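Local coordinates for protein rhamnonate dehydratase (Gibberella zeae PH-1, PDB 3FXG) that probably dehydrates L-rhamnonate in a magnesium-dependent reaction, as a lyase of the enolase superfamily, at residues Lys10-Arg15 with Glu70-Asp75; Phe17-Val22 with Ala395-Ser400; Gly180-Lys185 with Asn243-Glu248. All blocks are in the same frame, centred on the assembly; numbering follows the deposited sequence.

Contact 1. Residues Lys10-Arg15 with Glu70-Asp75; sequences KIKAIR and EIEATD
R15 and E70 form an antiparallel hydrogen-bonded pair, and their side chains, with that of E72, build a salt-bridge network on one face of the sheet. From CB of R15, 4.2 Å from E70 OE1, the chain turns at chi3 (-72°), which carries the guanidinium toward E70 and E72. CD is still near E70 OE1. NE donates to that oxygen at 3.0 Å; the bond is nearly straight (167°), lies in the guanidinium plane and meets OE1 almost along its C-O axis, the two planar groups standing 87° apart. Beyond CZ, NH1 and NH2 both close end-on upon a single atom, E72 OE1. NH2 uses the anti lone pair of that oxygen at 3.1 Å, whereas NH1 comes from above the carboxylate plane. The side chains of K12 and E72 lie side by side, pointing the same way; a water bonded to E72 OE2 and A73 O reaches K12 NZ weakly.

The backbone evidence is a register shift of one residue between the I11-A73 and A13-E72 pairs: K12 N, at 2.7 Å, and A13 N both donate to E72 O. This is a classic beta bulge. The other face holds I14 and I71, and from the bulged end I11 CG2 reaches I71 CG2 at 3.8 Å. Helix 86-101 packs on I11 and I14, helix 128-148 on I11 and I71, in the N-terminal domain of the enolase-superfamily fold.

Two carboxylates share one guanidinium through three N-H bonds, so R15 probably balances their negative charge only in part, and bonding from two differently oriented carboxylates should restrict rotation of the R15 head.

Contact 2. Residues Phe17-Val22 with Ala395-Ser400; sequences FIIGGV and AKLIPS
F17 opens the pairing opposite P399, in an antiparallel non-hydrogen-bonded position with the CA atoms 4.6 Å apart. Its CG sits anti to the carbonyl carbon (chi1 -58°), which brings the CD1 and CE1 atoms to the proline: F17 CD1 lies 3.6 Å from P399 CA, while CE1 approaches CG of the pyrrolidine ring. The phenyl also crosses L397 at about a right angle, with F17 CD1 and CB each near L397 CB. F17 CA makes a CA-H...O contact with I398 O at 3.3 Å, bent to 129° at the hydrogen.

I18 is the hydrogen-bonded partner of I398. I18 N donates to I398 O at 2.8 Å, and the reciprocal bond from I398 N to I18 O is equally short, with both angles above 160°. I18 CB and I398 CB stand 4.2 Å apart on the same face, where I18 also rests on P87 and C90 of helix 86-101 and I398 packs on P407 of a second subunit.

I19 returns to the face of F17 and lies side by side with L397, I19 CG1 being 4.2 Å from L397 CD2. Its other branch, CG2, touches CD of K396.

At G20 the strand has ended, but a third bond continues the ladder, from G20 N to K396 O at 3.1 Å. I398 CD1 comes within 3.9 Å of G20 CA, and K396 CG and CD pass beside G20 O. Bends at chi3 and chi4 turn the lysine so that its NZ makes a weak bond to a water near G20 O.

The ladder joins the short strand 397-399, from near the modelled C-terminus, to strand 11-19 as an outermost strand of the four-stranded antiparallel sheet in the enolase-superfamily N-terminal domain.

Contact 3. Residues Gly180-Lys185 with Asn243-Glu248; sequences GFWGGK and NINWWE. With MG (magnesium ion), chain I.
The segments do not pair directly: the nearest CA atoms, those of K185 and W246, are 9.0 Å apart, and the touching parts run 42° from each other, strand 219-222 being interposed between their strands. Side chains make the contact. K185 and E248 cross at about a right angle, and K185 NZ donates to both carboxylate oxygens, E248 OE1 and OE2, at 2.7 Å each. It meets each oxygen on the syn side, 28° out of the carboxylate plane. A bend at chi3 (66°) in the lysine, otherwise extended, turns its end onto the glutamate. E248 OE1 also accepts from W246 NE1 at 3.1 Å, through its anti lone pair and almost within the indole plane. E248 OE2 binds the magnesium ion at 2.2 Å, with D222 and E275 completing the protein ligands. A water held by K185 NZ coordinates the metal as well.

Farther from the metal, W182 CH2 reaches W246 CZ3 at 3.8 Å, the two side chains crossing at roughly a right angle; W246 CZ3 lies near the plane of the W182 ring, at its edge. Y167 and E345 give K185 NZ further partners, and Q296 bonds to E248 OE1.

With one oxygen on the metal, the other held by W246 and Q296, and K185 bonded to both, the E248 carboxylate should have little freedom to rotate. The arrangement fixes a metal ligand at the C-terminal end of a barrel strand, as in other enolase-superfamily members.

Overall arrangement
Contacts 1 and 2 occupy opposite edges of strand 11-19 in the N-terminal antiparallel sheet; contact 1 joins it to strand 66-73 and contact 2 to strand 397-399. They touch where E70 OE1 comes 3.3 Å from F17 CE2. Both are partly buried: contact 1 carries a salt-bridge network on one face and isoleucines on the other, whereas contact 2 relies on backbone bonds and apolar packing. Contact 3 is buried in the barrel domain, on the opposite side of the chain's centre, about 28 Å from contact 1 and 21 Å from contact 2 between nearest atoms. Its charges serve a metal site rather than a strand ladder.

Contact 1. Residues Lys10-Arg15 with Glu70-Asp75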
loop_
_atom_site.group_PDB
_atom_site.type_symbol
_atom_site.label_atom_id
_atom_site.label_comp_id
_atom_site.label_asym_id
_atom_site.label_seq_id
_atom_site.Cartn_x
_atom_site.Cartn_y
_atom_site.Cartn_z
ATOM N N LYS A 10 -8.480 -51.732 6.907
ATOM C CA LYS A 10 -8.818 -50.567 7.722
ATOM C C LYS A 10 -7.911 -50.532 8.953
ATOM O O LYS A 10 -7.210 -51.499 9.239
ATOM C CB LYS A 10 -10.274 -50.649 8.189
ATOM C CG LYS A 10 -11.319 -50.651 7.081
ATOM C CD LYS A 10 -11.355 -49.328 6.335
ATOM C CE LYS A 10 -12.719 -49.100 5.687
ATOM N NZ LYS A 10 -13.099 -50.191 4.749
ATOM N N ILE A 11 -7.928 -49.415 9.678
ATOM C CA ILE A 11 -7.122 -49.290 10.888
ATOM C C ILE A 11 -7.792 -50.100 11.990
ATOM O O ILE A 11 -8.979 -49.924 12.272
ATOM C CB ILE A 11 -7.012 -47.828 11.355
ATOM C CG1 ILE A 11 -6.229 -47.011 10.324
ATOM C CG2 ILE A 11 -6.340 -47.771 12.725
ATOM C CD1 ILE A 11 -6.239 -45.516 10.601
ATOM N N LYS A 12 -7.019 -50.979 12.614
ATOM C CA LYS A 12 -7.522 -51.841 13.672
ATOM C C LYS A 12 -7.178 -51.331 15.065
ATOM O O LYS A 12 -8.023 -51.342 15.964
ATOM C CB LYS A 12 -6.954 -53.252 13.493
ATOM C CG LYS A 12 -7.365 -54.238 14.574
ATOM C CD LYS A 12 -6.738 -55.602 14.327
ATOM C CE LYS A 12 -7.163 -56.606 15.390
ATOM N NZ LYS A 12 -6.617 -57.970 15.121
ATOM N N ALA A 13 -5.940 -50.884 15.244
ATOM C CA ALA A 13 -5.506 -50.399 16.544
ATOM C C ALA A 13 -4.341 -49.426 16.459
ATOM O O ALA A 13 -3.640 -49.355 15.447
ATOM C CB ALA A 13 -5.117 -51.584 17.427
ATOM N N ILE A 14 -4.152 -48.668 17.534
ATOM C CA ILE A 14 -3.054 -47.720 17.616
ATOM C C ILE A 14 -2.414 -47.857 18.990
ATOM O O ILE A 14 -3.105 -47.936 20.007
ATOM C CB ILE A 14 -3.529 -46.260 17.395
ATOM C CG1 ILE A 14 -2.334 -45.307 17.493
ATOM C CG2 ILE A 14 -4.590 -45.889 18.412
ATOM C CD1 ILE A 14 -2.618 -43.905 16.970
ATOM N N ARG A 15 -1.089 -47.913 19.010
ATOM C CA ARG A 15 -0.343 -48.047 20.251
ATOM C C ARG A 15 0.718 -46.952 20.305
ATOM O O ARG A 15 1.212 -46.512 19.270
ATOM C CB ARG A 15 0.335 -49.423 20.310
ATOM C CG ARG A 15 -0.621 -50.616 20.304
ATOM C CD ARG A 15 0.146 -51.940 20.306
ATOM N NE ARG A 15 0.804 -52.218 19.027
ATOM C CZ ARG A 15 0.210 -52.795 17.983
ATOM N NH1 ARG A 15 -1.063 -53.164 18.058
ATOM N NH2 ARG A 15 0.888 -53.008 16.861
ATOM N N GLU A 70 2.399 -46.700 16.793
ATOM C CA GLU A 70 2.229 -47.853 15.918
ATOM C C GLU A 70 0.764 -47.912 15.512
ATOM O O GLU A 70 -0.124 -47.793 16.354
ATOM C CB GLU A 70 2.592 -49.164 16.629
ATOM C CG GLU A 70 4.036 -49.289 17.096
ATOM C CD GLU A 70 4.363 -50.699 17.580
ATOM O OE1 GLU A 70 3.557 -51.264 18.347
ATOM O OE2 GLU A 70 5.424 -51.239 17.203
ATOM N N ILE A 71 0.512 -48.077 14.219
ATOM C CA ILE A 71 -0.855 -48.181 13.732
ATOM C C ILE A 71 -0.959 -49.525 13.020
ATOM O O ILE A 71 -0.265 -49.768 12.036
ATOM C CB ILE A 71 -1.196 -47.036 12.758
ATOM C CG1 ILE A 71 -1.071 -45.693 13.483
ATOM C CG2 ILE A 71 -2.615 -47.217 12.214
ATOM C CD1 ILE A 71 -1.294 -44.482 12.584
ATOM N N GLU A 72 -1.809 -50.402 13.540
ATOM C CA GLU A 72 -1.975 -51.729 12.959
ATOM C C GLU A 72 -3.250 -51.827 12.141
ATOM O O GLU A 72 -4.322 -51.426 12.598
ATOM C CB GLU A 72 -1.995 -52.792 14.059
ATOM C CG GLU A 72 -1.968 -54.217 13.527
ATOM C CD GLU A 72 -1.882 -55.250 14.630
ATOM O OE1 GLU A 72 -1.071 -55.056 15.558
ATOM O OE2 GLU A 72 -2.616 -56.257 14.562
ATOM N N ALA A 73 -3.122 -52.357 10.929
ATOM C CA ALA A 73 -4.262 -52.525 10.035
ATOM C C ALA A 73 -4.893 -53.895 10.271
ATOM O O ALA A 73 -4.296 -54.758 10.921
ATOM C CB ALA A 73 -3.814 -52.394 8.577
ATOM N N THR A 74 -6.091 -54.093 9.734
ATOM C CA THR A 74 -6.813 -55.350 9.898
ATOM C C THR A 74 -6.119 -56.553 9.258
ATOM O O THR A 74 -6.470 -57.696 9.548
ATOM C CB THR A 74 -8.240 -55.247 9.325
ATOM O OG1 THR A 74 -8.181 -54.766 7.976
ATOM C CG2 THR A 74 -9.079 -54.289 10.154
ATOM N N ASP A 75 -5.143 -56.306 8.391
ATOM C CA ASP A 75 -4.427 -57.400 7.740
ATOM C C ASP A 75 -3.153 -57.736 8.514
ATOM O O ASP A 75 -2.360 -58.582 8.094
ATOM C CB ASP A 75 -4.077 -57.024 6.297
ATOM C CG ASP A 75 -2.991 -55.973 6.216
ATOM O OD1 ASP A 75 -2.852 -55.182 7.172
ATOM O OD2 ASP A 75 -2.284 -55.927 5.189
HETATM O O HOH W 1 -10.494 -54.189 6.936
HETATM O O HOH W 2 -4.244 -57.129 12.725
HETATM O O HOH W 3 -7.591 -58.297 12.319
#

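Contact 2. Residues Phe17-Val22 with Ala395-Ser400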
loop_
_atom_site.group_PDB
_atom_site.type_symbol
_atom_site.label_atom_id
_atom_site.label_comp_id
_atom_site.label_asym_id
_atom_site.label_seq_id
_atom_site.Cartn_x
_atom_site.Cartn_y
_atom_site.Cartn_z
ATOM N N PHE A 17 4.296 -45.496 22.596
ATOM C CA PHE A 17 5.335 -45.827 23.557
ATOM C C PHE A 17 6.241 -44.637 23.796
ATOM O O PHE A 17 6.461 -43.819 22.903
ATOM C CB PHE A 17 6.204 -46.969 23.022
ATOM C CG PHE A 17 5.446 -48.217 22.702
ATOM C CD1 PHE A 17 5.262 -49.200 23.668
ATOM C CD2 PHE A 17 4.904 -48.409 21.434
ATOM C CE1 PHE A 17 4.550 -50.360 23.377
ATOM C CE2 PHE A 17 4.189 -49.565 21.132
ATOM C CZ PHE A 17 4.011 -50.542 22.106
ATOM N N ILE A 18 6.769 -44.548 25.009
ATOM C CA ILE A 18 7.711 -43.495 25.349
ATOM C C ILE A 18 9.069 -44.169 25.199
ATOM O O ILE A 18 9.242 -45.313 25.620
ATOM C CB ILE A 18 7.533 -43.030 26.800
ATOM C CG1 ILE A 18 6.161 -42.372 26.959
ATOM C CG2 ILE A 18 8.654 -42.072 27.180
ATOM C CD1 ILE A 18 5.752 -42.152 28.389
ATOM N N ILE A 19 10.022 -43.487 24.579
ATOM C CA ILE A 19 11.343 -44.069 24.402
ATOM C C ILE A 19 12.193 -43.763 25.628
ATOM O O ILE A 19 12.521 -42.611 25.894
ATOM C CB ILE A 19 12.014 -43.522 23.127
ATOM C CG1 ILE A 19 11.087 -43.758 21.928
ATOM C CG2 ILE A 19 13.347 -44.220 22.892
ATOM C CD1 ILE A 19 11.584 -43.164 20.631
ATOM N N GLY A 20 12.528 -44.805 26.384
ATOM C CA GLY A 20 13.329 -44.625 27.582
ATOM C C GLY A 20 14.748 -44.181 27.288
ATOM O O GLY A 20 15.235 -44.336 26.169
ATOM N N GLY A 21 15.412 -43.623 28.296
ATOM C CA GLY A 21 16.780 -43.166 28.124
ATOM C C GLY A 21 16.893 -41.944 27.233
ATOM O O GLY A 21 15.926 -41.201 27.059
ATOM N N VAL A 22 18.079 -41.736 26.667
ATOM C CA VAL A 22 18.325 -40.601 25.785
ATOM C C VAL A 22 19.008 -41.062 24.500
ATOM O O VAL A 22 19.370 -42.233 24.365
ATOM C CB VAL A 22 19.237 -39.544 26.467
ATOM C CG1 VAL A 22 18.642 -39.119 27.803
ATOM C CG2 VAL A 22 20.637 -40.105 26.661
ATOM N N ALA A 395 12.652 -53.296 24.188
ATOM C CA ALA A 395 12.685 -53.448 25.636
ATOM C C ALA A 395 12.743 -52.062 26.265
ATOM O O ALA A 395 12.329 -51.862 27.408
ATOM C CB ALA A 395 13.905 -54.262 26.047
ATOM N N LYS A 396 13.262 -51.110 25.497
ATOM C CA LYS A 396 13.400 -49.725 25.932
ATOM C C LYS A 396 12.085 -48.975 25.718
ATOM O O LYS A 396 11.903 -47.866 26.221
ATOM C CB LYS A 396 14.515 -49.047 25.125
ATOM C CG LYS A 396 14.853 -47.628 25.551
ATOM C CD LYS A 396 15.567 -46.866 24.433
ATOM C CE LYS A 396 16.838 -47.566 23.961
ATOM N NZ LYS A 396 17.883 -47.629 25.023
ATOM N N LEU A 397 11.175 -49.583 24.961
ATOM C CA LEU A 397 9.888 -48.965 24.678
ATOM C C LEU A 397 8.939 -49.102 25.856
ATOM O O LEU A 397 8.528 -50.203 26.223
ATOM C CB LEU A 397 9.259 -49.579 23.426
ATOM C CG LEU A 397 9.999 -49.299 22.115
ATOM C CD1 LEU A 397 9.321 -50.045 20.980
ATOM C CD2 LEU A 397 10.014 -47.802 21.838
ATOM N N ILE A 398 8.592 -47.962 26.440
ATOM C CA ILE A 398 7.705 -47.917 27.589
ATOM C C ILE A 398 6.255 -47.697 27.175
ATOM O O ILE A 398 5.906 -46.631 26.668
ATOM C CB ILE A 398 8.119 -46.774 28.537
ATOM C CG1 ILE A 398 9.600 -46.911 28.894
ATOM C CG2 ILE A 398 7.263 -46.795 29.787
ATOM C CD1 ILE A 398 10.159 -45.728 29.652
ATOM N N PRO A 399 5.390 -48.705 27.378
ATOM C CA PRO A 399 3.979 -48.557 27.011
ATOM C C PRO A 399 3.428 -47.326 27.735
ATOM O O PRO A 399 3.764 -47.086 28.895
ATOM C CB PRO A 399 3.355 -49.855 27.518
ATOM C CG PRO A 399 4.477 -50.837 27.374
ATOM C CD PRO A 399 5.655 -50.054 27.906
ATOM N N SER A 400 2.595 -46.547 27.056
ATOM C CA SER A 400 2.039 -45.336 27.652
ATOM C C SER A 400 0.893 -45.603 28.625
ATOM O O SER A 400 0.338 -44.670 29.207
ATOM C CB SER A 400 1.565 -44.387 26.549
ATOM O OG SER A 400 0.575 -44.999 25.744
HETATM O O HOH W 4 17.563 -44.369 24.839
#

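Contact 3. Residues Gly180-Lys185 with Asn243-Glu248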
loop_
_atom_site.group_PDB
_atom_site.type_symbol
_atom_site.label_atom_id
_atom_site.label_comp_id
_atom_site.label_asym_id
_atom_site.label_seq_id
_atom_site.Cartn_x
_atom_site.Cartn_y
_atom_site.Cartn_z
ATOM N N GLY A 180 32.084 -34.730 2.413
ATOM C CA GLY A 180 31.352 -34.648 1.161
ATOM C C GLY A 180 30.101 -33.785 1.141
ATOM O O GLY A 180 29.444 -33.682 0.103
ATOM N N PHE A 181 29.751 -33.180 2.271
ATOM C CA PHE A 181 28.574 -32.311 2.320
ATOM C C PHE A 181 28.886 -31.060 1.502
ATOM O O PHE A 181 30.038 -30.620 1.458
ATOM C CB PHE A 181 28.252 -31.951 3.774
ATOM C CG PHE A 181 27.755 -33.115 4.586
ATOM C CD1 PHE A 181 26.410 -33.466 4.573
ATOM C CD2 PHE A 181 28.641 -33.888 5.333
ATOM C CE1 PHE A 181 25.950 -34.571 5.290
ATOM C CE2 PHE A 181 28.193 -34.995 6.054
ATOM C CZ PHE A 181 26.842 -35.338 6.031
ATOM N N TRP A 182 27.875 -30.488 0.846
ATOM C CA TRP A 182 28.106 -29.309 0.017
ATOM C C TRP A 182 28.292 -28.013 0.793
ATOM O O TRP A 182 28.829 -27.042 0.262
ATOM C CB TRP A 182 26.987 -29.134 -1.033
ATOM C CG TRP A 182 25.612 -28.763 -0.512
ATOM C CD1 TRP A 182 24.568 -29.614 -0.270
ATOM C CD2 TRP A 182 25.131 -27.446 -0.203
ATOM N NE1 TRP A 182 23.470 -28.909 0.167
ATOM C CE2 TRP A 182 23.788 -27.578 0.218
ATOM C CE3 TRP A 182 25.705 -26.166 -0.241
ATOM C CZ2 TRP A 182 23.008 -26.477 0.602
ATOM C CZ3 TRP A 182 24.928 -25.069 0.140
ATOM C CH2 TRP A 182 23.593 -25.237 0.556
ATOM N N GLY A 183 27.856 -28.002 2.048
ATOM C CA GLY A 183 27.992 -26.812 2.868
ATOM C C GLY A 183 27.923 -27.136 4.349
ATOM O O GLY A 183 27.552 -28.250 4.737
ATOM N N GLY A 184 28.284 -26.167 5.182
ATOM C CA GLY A 184 28.244 -26.382 6.617
ATOM C C GLY A 184 27.502 -25.276 7.340
ATOM O O GLY A 184 27.748 -24.102 7.083
ATOM N N LYS A 185 26.587 -25.644 8.235
ATOM C CA LYS A 185 25.827 -24.654 8.999
ATOM C C LYS A 185 26.252 -24.716 10.460
ATOM O O LYS A 185 26.127 -25.755 11.109
ATOM C CB LYS A 185 24.321 -24.915 8.894
ATOM C CG LYS A 185 23.463 -23.817 9.527
ATOM C CD LYS A 185 21.969 -23.993 9.208
ATOM C CE LYS A 185 21.397 -25.245 9.857
ATOM N NZ LYS A 185 19.965 -25.461 9.491
ATOM N N ASN A 243 31.070 -13.625 3.502
ATOM C CA ASN A 243 30.236 -14.259 2.489
ATOM C C ASN A 243 29.355 -15.399 3.008
ATOM O O ASN A 243 29.349 -16.494 2.447
ATOM C CB ASN A 243 31.123 -14.765 1.345
ATOM C CG ASN A 243 31.876 -13.638 0.645
ATOM O OD1 ASN A 243 32.803 -13.881 -0.130
ATOM N ND2 ASN A 243 31.471 -12.399 0.913
ATOM N N ILE A 244 28.605 -15.136 4.071
ATOM C CA ILE A 244 27.710 -16.142 4.643
ATOM C C ILE A 244 26.613 -16.483 3.630
ATOM O O ILE A 244 25.992 -15.590 3.058
ATOM C CB ILE A 244 27.066 -15.621 5.956
ATOM C CG1 ILE A 244 28.162 -15.336 6.988
ATOM C CG2 ILE A 244 26.063 -16.631 6.501
ATOM C CD1 ILE A 244 29.054 -16.528 7.295
ATOM N N ASN A 245 26.381 -17.775 3.410
ATOM C CA ASN A 245 25.371 -18.225 2.451
ATOM C C ASN A 245 23.967 -17.790 2.880
ATOM O O ASN A 245 23.233 -17.176 2.101
ATOM C CB ASN A 245 25.423 -19.748 2.304
ATOM C CG ASN A 245 24.664 -20.242 1.084
ATOM O OD1 ASN A 245 24.237 -21.395 1.028
ATOM N ND2 ASN A 245 24.504 -19.372 0.095
ATOM N N TRP A 246 23.582 -18.121 4.107
ATOM C CA TRP A 246 22.285 -17.693 4.612
ATOM C C TRP A 246 22.254 -17.682 6.131
ATOM O O TRP A 246 23.028 -18.382 6.790
ATOM C CB TRP A 246 21.137 -18.553 4.049
ATOM C CG TRP A 246 20.898 -19.898 4.704
ATOM C CD1 TRP A 246 20.536 -20.133 6.004
ATOM C CD2 TRP A 246 20.921 -21.179 4.060
ATOM N NE1 TRP A 246 20.329 -21.480 6.203
ATOM C CE2 TRP A 246 20.559 -22.143 5.027
ATOM C CE3 TRP A 246 21.212 -21.605 2.755
ATOM C CZ2 TRP A 246 20.479 -23.512 4.730
ATOM C CZ3 TRP A 246 21.133 -22.967 2.458
ATOM C CH2 TRP A 246 20.768 -23.902 3.445
ATOM N N TRP A 247 21.359 -16.861 6.672
ATOM C CA TRP A 247 21.182 -16.722 8.111
ATOM C C TRP A 247 19.853 -17.371 8.463
ATOM O O TRP A 247 18.802 -16.975 7.945
ATOM C CB TRP A 247 21.189 -15.242 8.489
ATOM C CG TRP A 247 22.510 -14.588 8.215
ATOM C CD1 TRP A 247 22.963 -14.117 7.016
ATOM C CD2 TRP A 247 23.564 -14.367 9.158
ATOM N NE1 TRP A 247 24.236 -13.616 7.156
ATOM C CE2 TRP A 247 24.628 -13.757 8.461
ATOM C CE3 TRP A 247 23.711 -14.626 10.529
ATOM C CZ2 TRP A 247 25.828 -13.399 9.088
ATOM C CZ3 TRP A 247 24.907 -14.268 11.153
ATOM C CH2 TRP A 247 25.946 -13.663 10.430
ATOM N N GLU A 248 19.910 -18.360 9.351
ATOM C CA GLU A 248 18.735 -19.136 9.737
ATOM C C GLU A 248 18.067 -18.815 11.072
ATOM O O GLU A 248 18.727 -18.658 12.100
ATOM C CB GLU A 248 19.102 -20.622 9.698
ATOM C CG GLU A 248 17.936 -21.571 9.895
ATOM C CD GLU A 248 18.296 -22.996 9.516
ATOM O OE1 GLU A 248 18.978 -23.179 8.485
ATOM O OE2 GLU A 248 17.890 -23.929 10.239
HETATM MG MG MG I . 17.726 -24.513 12.387
HETATM O O HOH W 5 18.683 -26.755 11.924
HETATM O O HOH W 6 17.292 -23.117 14.144
#